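Local atomic coordinates of Dr hemagglutinin structural subunit (Escherichia coli, PDB entry 2JKN), a protein that mediates adherence of uropathogenic Escherichia coli to the upper urinary tract as a fimbrial adhesin that binds the Dr blood group antigen. Residues A[47-52]-A[124-129]; A[93-98]-A[120-125]. One frame throughout, in Å; residues are numbered along the deposited sequence.

Coming from the N terminus, the chain first reaches 47-52, where a loop runs into strand 50-59. It then passes through 93-98, on strand 90-97, before turning back along strand 119-126, which supplies the second half of both contacts. Contact 2 closes the shorter excursion, from 98 to 120, and this lies wholly inside the longer one closed by contact 1, so the two are nested. They meet at Ile-124 and Tyr-125, which belong to both. Strand 119-126 is thus the middle of three antiparallel neighbours: contact 1 ties it to 50-59 and contact 2 to 90-97. Both contacts also touch the bound chloramphenicol succinate.

Contact 1 (A[47-52]-A[124-129]); sequences DAAPIG and IYVDGQ. With CL8 (chloramphenicol succinate), chain I.
Tyr-125 and Pro-50 pair across two antiparallel strands as a non-hydrogen-bonded pair, and the tyrosine side chain runs from this pair out to the ligand. Its CB sits by the carbonyl oxygens of Ala-48 and Ala-49. CG stands opposite the carbonyl carbon, beside the backbone N (chi1 -55°), which places the ring beside Pro-50, on the face of the sheet that the two residues share. Tyr-125 CD1 presents the ring edge to Ala-48 O at 3.6 Å and passes Pro-50 CA obliquely. Further out, CE1 and CZ of Tyr-125 both lie 3.7 Å from chlorine CL1 of chloramphenicol succinate, which rests over one ring face toward the rim. At the tip, Tyr-125 OH comes 3.6 Å from C1 of chloramphenicol succinate, the carbon that bears both chlorines. The Pro-50 ring also borders the ligand.

Backbone bonds hold the two strands together. Val-126 N gives Ala-49 O a nearly straight bond of 2.8 Å (170° at the hydrogen). Beyond the proline the register slips by one: Ile-51 N donates to Ile-124 O at 2.8 Å and Ile-124 N to Gly-52 O at 3.1 Å, so two residues face one in a classic beta bulge. At the loop end a side chain is the acceptor: Asp-47 OD1 takes the N-H of Gly-128 at 2.7 Å, met from 48° above the carboxylate plane.

On the side away from the ligand, the side chains of Ile-51 and Val-126 cross at about a right angle, with Ile-51 CD1 3.9 Å from Val-126 CG2. Ile-51 continues on to Leu-91 and Val-93 of strand 90-97 and to Thr-21 of strand 17-26, while Lys-40 of strand 39-41 bonds to Pro-50 O. The bulge lies where the start of strand 50-59 is flanked by strand 119-126; 47-52 falls within a region predicted to bind receptor.

Contact 2 (A[93-98]-A[120-125]); sequences VNIRPT and GIIGIY. With CL8 (chloramphenicol succinate), chain I.
Arg-96 lays its guanidinium over the Tyr-125 ring, on the face opposite the ligand's chlorine, in a stacked cation-pi contact. Arg-96 CZ is 4.2 Å from the centroid of the Tyr-125 ring and the planes differ by 16°. The arginine chain runs extended as far as CD, and a bend at chi3 (74°) brings the group down, with Arg-96 NH2 closest, 3.5 Å from Tyr-125 CZ.

The backbone bonds are those of a regular antiparallel pair. Asn-94 and Tyr-125 exchange two, Asn-94 N to Tyr-125 O at 2.8 Å and Tyr-125 N to Asn-94 O at 2.9 Å. Arg-96 and Gly-123 exchange another two; in the second, Gly-123 N reaches Arg-96 O at 2.7 Å. Thr-98 N closes the series on Ile-121 O at 2.9 Å. This joins strands 90-97 and 119-126 of the immunoglobulin-like fold that Dr adhesins share with other chaperone-usher fimbrial subunits.

On the face carrying Ile-95, Pro-97, Ile-122 and Ile-124 the contact is apolar. Ile-95 CG1 lies 3.6 Å from Ile-124 CD1, the two chains side by side, and Val-93 CB sits 3.8 Å from Ile-124 CG2. Phe-110 packs against Ile-95, Pro-97 and Ile-122.

Two waters join the strands: one donates to Arg-96 O and is also hydrogen-bonded to Tyr-125 OH, another bridges Thr-98 OG1 and Ile-121 N. Ile-121 CG1 borders the nitro group of chloramphenicol succinate.

Contact 1 (A[47-52]-A[124-129])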
# COMPACT_ATOMS: atom_id res chain seq x y z
N ASP A 47 -10.60 26.08 10.93
CA ASP A 47 -11.64 26.12 9.92
C ASP A 47 -11.12 26.46 8.51
O ASP A 47 -10.35 27.39 8.33
CB ASP A 47 -12.76 27.08 10.32
CG ASP A 47 -13.99 26.95 9.43
OD1 ASP A 47 -14.21 25.84 8.85
OD2 ASP A 47 -14.72 27.96 9.28
N ALA A 48 -11.54 25.66 7.53
CA ALA A 48 -11.14 25.83 6.13
C ALA A 48 -9.69 25.48 5.83
O ALA A 48 -9.22 25.71 4.73
CB ALA A 48 -11.48 27.23 5.62
N ALA A 49 -8.97 24.93 6.81
CA ALA A 49 -7.58 24.53 6.57
C ALA A 49 -7.54 23.47 5.44
O ALA A 49 -8.27 22.48 5.48
CB ALA A 49 -6.97 23.98 7.84
N PRO A 50 -6.70 23.68 4.43
CA PRO A 50 -6.56 22.69 3.34
C PRO A 50 -5.91 21.39 3.83
O PRO A 50 -4.93 21.40 4.59
CB PRO A 50 -5.64 23.38 2.34
CG PRO A 50 -4.83 24.36 3.19
CD PRO A 50 -5.82 24.86 4.22
N ILE A 51 -6.49 20.26 3.44
CA ILE A 51 -5.94 18.96 3.79
C ILE A 51 -5.16 18.43 2.59
O ILE A 51 -4.05 17.92 2.72
CB ILE A 51 -7.06 17.98 4.26
CG1 ILE A 51 -7.58 18.41 5.64
CG2 ILE A 51 -6.52 16.53 4.34
CD1 ILE A 51 -8.74 17.56 6.15
N GLY A 52 -5.72 18.61 1.40
CA GLY A 52 -5.01 18.25 0.18
C GLY A 52 -5.92 18.28 -1.05
O GLY A 52 -7.14 18.31 -0.93
N ILE A 124 -9.98 19.33 -0.47
CA ILE A 124 -10.53 18.80 0.78
C ILE A 124 -10.11 19.78 1.88
O ILE A 124 -8.92 20.08 2.02
CB ILE A 124 -10.03 17.39 1.10
CG1 ILE A 124 -10.23 16.45 -0.11
CG2 ILE A 124 -10.73 16.86 2.36
CD1 ILE A 124 -11.70 16.27 -0.53
N TYR A 125 -11.10 20.34 2.59
CA TYR A 125 -10.85 21.38 3.61
C TYR A 125 -11.49 21.03 4.97
O TYR A 125 -12.60 20.50 5.04
CB TYR A 125 -11.41 22.73 3.14
CG TYR A 125 -10.90 23.19 1.77
CD1 TYR A 125 -9.79 24.01 1.66
CD2 TYR A 125 -11.55 22.79 0.59
CE1 TYR A 125 -9.31 24.41 0.41
CE2 TYR A 125 -11.08 23.18 -0.66
CZ TYR A 125 -9.95 23.97 -0.74
OH TYR A 125 -9.50 24.38 -1.98
N VAL A 126 -10.82 21.38 6.06
CA VAL A 126 -11.38 21.17 7.39
C VAL A 126 -12.70 21.98 7.49
O VAL A 126 -12.75 23.14 7.11
CB VAL A 126 -10.36 21.58 8.49
CG1 VAL A 126 -11.02 21.54 9.88
CG2 VAL A 126 -9.14 20.64 8.46
N ASP A 127 -13.76 21.32 7.96
CA ASP A 127 -15.07 21.98 8.09
C ASP A 127 -15.35 22.27 9.56
O ASP A 127 -15.81 21.38 10.30
CB ASP A 127 -16.17 21.07 7.52
CG ASP A 127 -17.59 21.68 7.67
OD1 ASP A 127 -17.72 22.92 7.77
OD2 ASP A 127 -18.56 20.89 7.65
N GLY A 128 -15.05 23.50 9.98
CA GLY A 128 -15.21 23.91 11.38
C GLY A 128 -13.92 23.56 12.14
O GLY A 128 -13.32 22.51 11.90
N GLN A 129 -13.46 24.47 13.00
CA GLN A 129 -12.23 24.22 13.76
C GLN A 129 -12.37 22.92 14.56
O GLN A 129 -13.36 22.72 15.25
CB GLN A 129 -11.88 25.40 14.71
CG GLN A 129 -12.73 25.46 16.00
CD GLN A 129 -12.19 24.56 17.12
OE1 GLN A 129 -11.09 24.01 17.01
NE2 GLN A 129 -12.94 24.46 18.22
C1 CL8 I . -6.44 22.57 -1.64
CL1 CL8 I . -7.18 21.49 -0.41
CL2 CL8 I . -6.74 22.03 -3.31
C2 CL8 I . -4.91 22.58 -1.33
O2 CL8 I . -4.36 21.54 -0.94
N2 CL8 I . -4.36 23.69 -1.52
C3 CL8 I . -2.97 24.19 -1.35
C4 CL8 I . -2.79 24.85 0.03
C5 CL8 I . -2.30 24.58 -2.63
O5 CL8 I . -2.78 25.94 -2.71
C6 CL8 I . -2.36 23.78 -3.79
C7 CL8 I . -1.80 22.51 -3.82
C8 CL8 I . -1.94 21.72 -4.99
C9 CL8 I . -2.69 22.29 -6.04
N9 CL8 I . -2.85 21.47 -7.29
O9A CL8 I . -3.50 22.01 -8.19
O9B CL8 I . -2.34 20.39 -7.35
C10 CL8 I . -3.27 23.51 -5.99
C11 CL8 I . -3.12 24.28 -4.85
O4 CL8 I . -2.37 23.98 1.11
O15 CL8 I . -1.97 19.94 -0.16
C15 CL8 I . -1.75 19.62 0.98
O16 CL8 I . -1.03 18.52 1.24
C14 CL8 I . -2.29 20.45 2.11
C13 CL8 I . -3.10 21.63 1.55
C12 CL8 I . -2.20 22.60 0.85
O12 CL8 I . -1.37 22.20 0.07

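Contact 2 (A[93-98]-A[120-125])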
# COMPACT_ATOMS: atom_id res chain seq x y z
N VAL A 93 -15.06 17.43 6.89
CA VAL A 93 -14.47 18.21 5.82
C VAL A 93 -15.50 18.74 4.86
O VAL A 93 -16.61 18.21 4.77
CB VAL A 93 -13.39 17.40 5.03
CG1 VAL A 93 -12.26 16.97 5.95
CG2 VAL A 93 -14.05 16.15 4.34
N ASN A 94 -15.09 19.77 4.11
CA ASN A 94 -15.86 20.26 2.97
C ASN A 94 -15.07 19.85 1.72
O ASN A 94 -13.83 19.81 1.74
CB ASN A 94 -15.98 21.78 3.01
CG ASN A 94 -17.11 22.24 3.89
OD1 ASN A 94 -18.21 21.70 3.84
ND2 ASN A 94 -16.82 23.19 4.76
N ILE A 95 -15.79 19.49 0.67
CA ILE A 95 -15.21 19.07 -0.60
C ILE A 95 -15.68 20.09 -1.62
O ILE A 95 -16.86 20.41 -1.67
CB ILE A 95 -15.69 17.65 -0.96
CG1 ILE A 95 -15.25 16.65 0.13
CG2 ILE A 95 -15.20 17.25 -2.34
CD1 ILE A 95 -15.77 15.24 -0.09
N ARG A 96 -14.74 20.70 -2.34
CA ARG A 96 -15.07 21.81 -3.24
C ARG A 96 -14.09 21.86 -4.42
O ARG A 96 -12.88 21.83 -4.22
CB ARG A 96 -14.95 23.14 -2.45
CG ARG A 96 -15.21 24.40 -3.30
CD ARG A 96 -15.31 25.66 -2.44
NE ARG A 96 -14.01 26.10 -1.94
CZ ARG A 96 -13.62 25.99 -0.67
NH1 ARG A 96 -14.43 25.44 0.23
NH2 ARG A 96 -12.42 26.43 -0.30
N PRO A 97 -14.62 21.98 -5.65
CA PRO A 97 -13.75 22.11 -6.82
C PRO A 97 -13.07 23.48 -6.75
O PRO A 97 -13.66 24.45 -6.26
CB PRO A 97 -14.74 22.06 -7.99
CG PRO A 97 -16.01 22.61 -7.43
CD PRO A 97 -16.04 22.01 -6.03
N THR A 98 -11.82 23.54 -7.20
CA THR A 98 -11.06 24.80 -7.15
C THR A 98 -11.59 25.79 -8.18
O THR A 98 -11.30 26.98 -8.10
CB THR A 98 -9.53 24.57 -7.33
OG1 THR A 98 -9.28 23.97 -8.60
CG2 THR A 98 -8.97 23.67 -6.23
N GLY A 120 -10.41 18.47 -13.29
CA GLY A 120 -10.18 19.55 -12.36
C GLY A 120 -9.60 19.06 -11.06
O GLY A 120 -9.20 17.90 -10.95
N ILE A 121 -9.52 19.97 -10.10
CA ILE A 121 -8.97 19.66 -8.78
C ILE A 121 -10.11 19.81 -7.79
O ILE A 121 -10.81 20.84 -7.78
CB ILE A 121 -7.86 20.67 -8.38
CG1 ILE A 121 -6.66 20.61 -9.35
CG2 ILE A 121 -7.41 20.40 -6.92
CD1 ILE A 121 -6.05 19.22 -9.44
N ILE A 122 -10.29 18.80 -6.94
CA ILE A 122 -11.26 18.88 -5.86
C ILE A 122 -10.45 19.13 -4.59
O ILE A 122 -9.58 18.35 -4.24
CB ILE A 122 -12.07 17.56 -5.73
CG1 ILE A 122 -12.95 17.32 -6.98
CG2 ILE A 122 -12.94 17.58 -4.44
CD1 ILE A 122 -14.24 18.12 -6.99
N GLY A 123 -10.73 20.21 -3.88
CA GLY A 123 -10.01 20.45 -2.64
C GLY A 123 -10.75 19.83 -1.42
O GLY A 123 -11.98 19.81 -1.36
N ILE A 124 -9.98 19.33 -0.47
CA ILE A 124 -10.53 18.80 0.78
C ILE A 124 -10.11 19.78 1.88
O ILE A 124 -8.92 20.08 2.02
CB ILE A 124 -10.03 17.39 1.10
CG1 ILE A 124 -10.23 16.45 -0.11
CG2 ILE A 124 -10.73 16.86 2.36
CD1 ILE A 124 -11.70 16.27 -0.53
N TYR A 125 -11.10 20.34 2.59
CA TYR A 125 -10.85 21.38 3.61
C TYR A 125 -11.49 21.03 4.97
O TYR A 125 -12.60 20.50 5.04
CB TYR A 125 -11.41 22.73 3.14
CG TYR A 125 -10.90 23.19 1.77
CD1 TYR A 125 -9.79 24.01 1.66
CD2 TYR A 125 -11.55 22.79 0.59
CE1 TYR A 125 -9.31 24.41 0.41
CE2 TYR A 125 -11.08 23.18 -0.66
CZ TYR A 125 -9.95 23.97 -0.74
OH TYR A 125 -9.50 24.38 -1.98
C1 CL8 I . -6.44 22.57 -1.64
CL1 CL8 I . -7.18 21.49 -0.41
CL2 CL8 I . -6.74 22.03 -3.31
C2 CL8 I . -4.91 22.58 -1.33
O2 CL8 I . -4.36 21.54 -0.94
N2 CL8 I . -4.36 23.69 -1.52
C3 CL8 I . -2.97 24.19 -1.35
C4 CL8 I . -2.79 24.85 0.03
C5 CL8 I . -2.30 24.58 -2.63
O5 CL8 I . -2.78 25.94 -2.71
C6 CL8 I . -2.36 23.78 -3.79
C7 CL8 I . -1.80 22.51 -3.82
C8 CL8 I . -1.94 21.72 -4.99
C9 CL8 I . -2.69 22.29 -6.04
N9 CL8 I . -2.85 21.47 -7.29
O9A CL8 I . -3.50 22.01 -8.19
O9B CL8 I . -2.34 20.39 -7.35
C10 CL8 I . -3.27 23.51 -5.99
C11 CL8 I . -3.12 24.28 -4.85
O4 CL8 I . -2.37 23.98 1.11
O15 CL8 I . -1.97 19.94 -0.16
C15 CL8 I . -1.75 19.62 0.98
O16 CL8 I . -1.03 18.52 1.24
C14 CL8 I . -2.29 20.45 2.11
C13 CL8 I . -3.10 21.63 1.55
C12 CL8 I . -2.20 22.60 0.85
O12 CL8 I . -1.37 22.20 0.07
O HOH W 1 -11.28 24.35 -3.80
O HOH W 2 -10.57 22.59 -10.62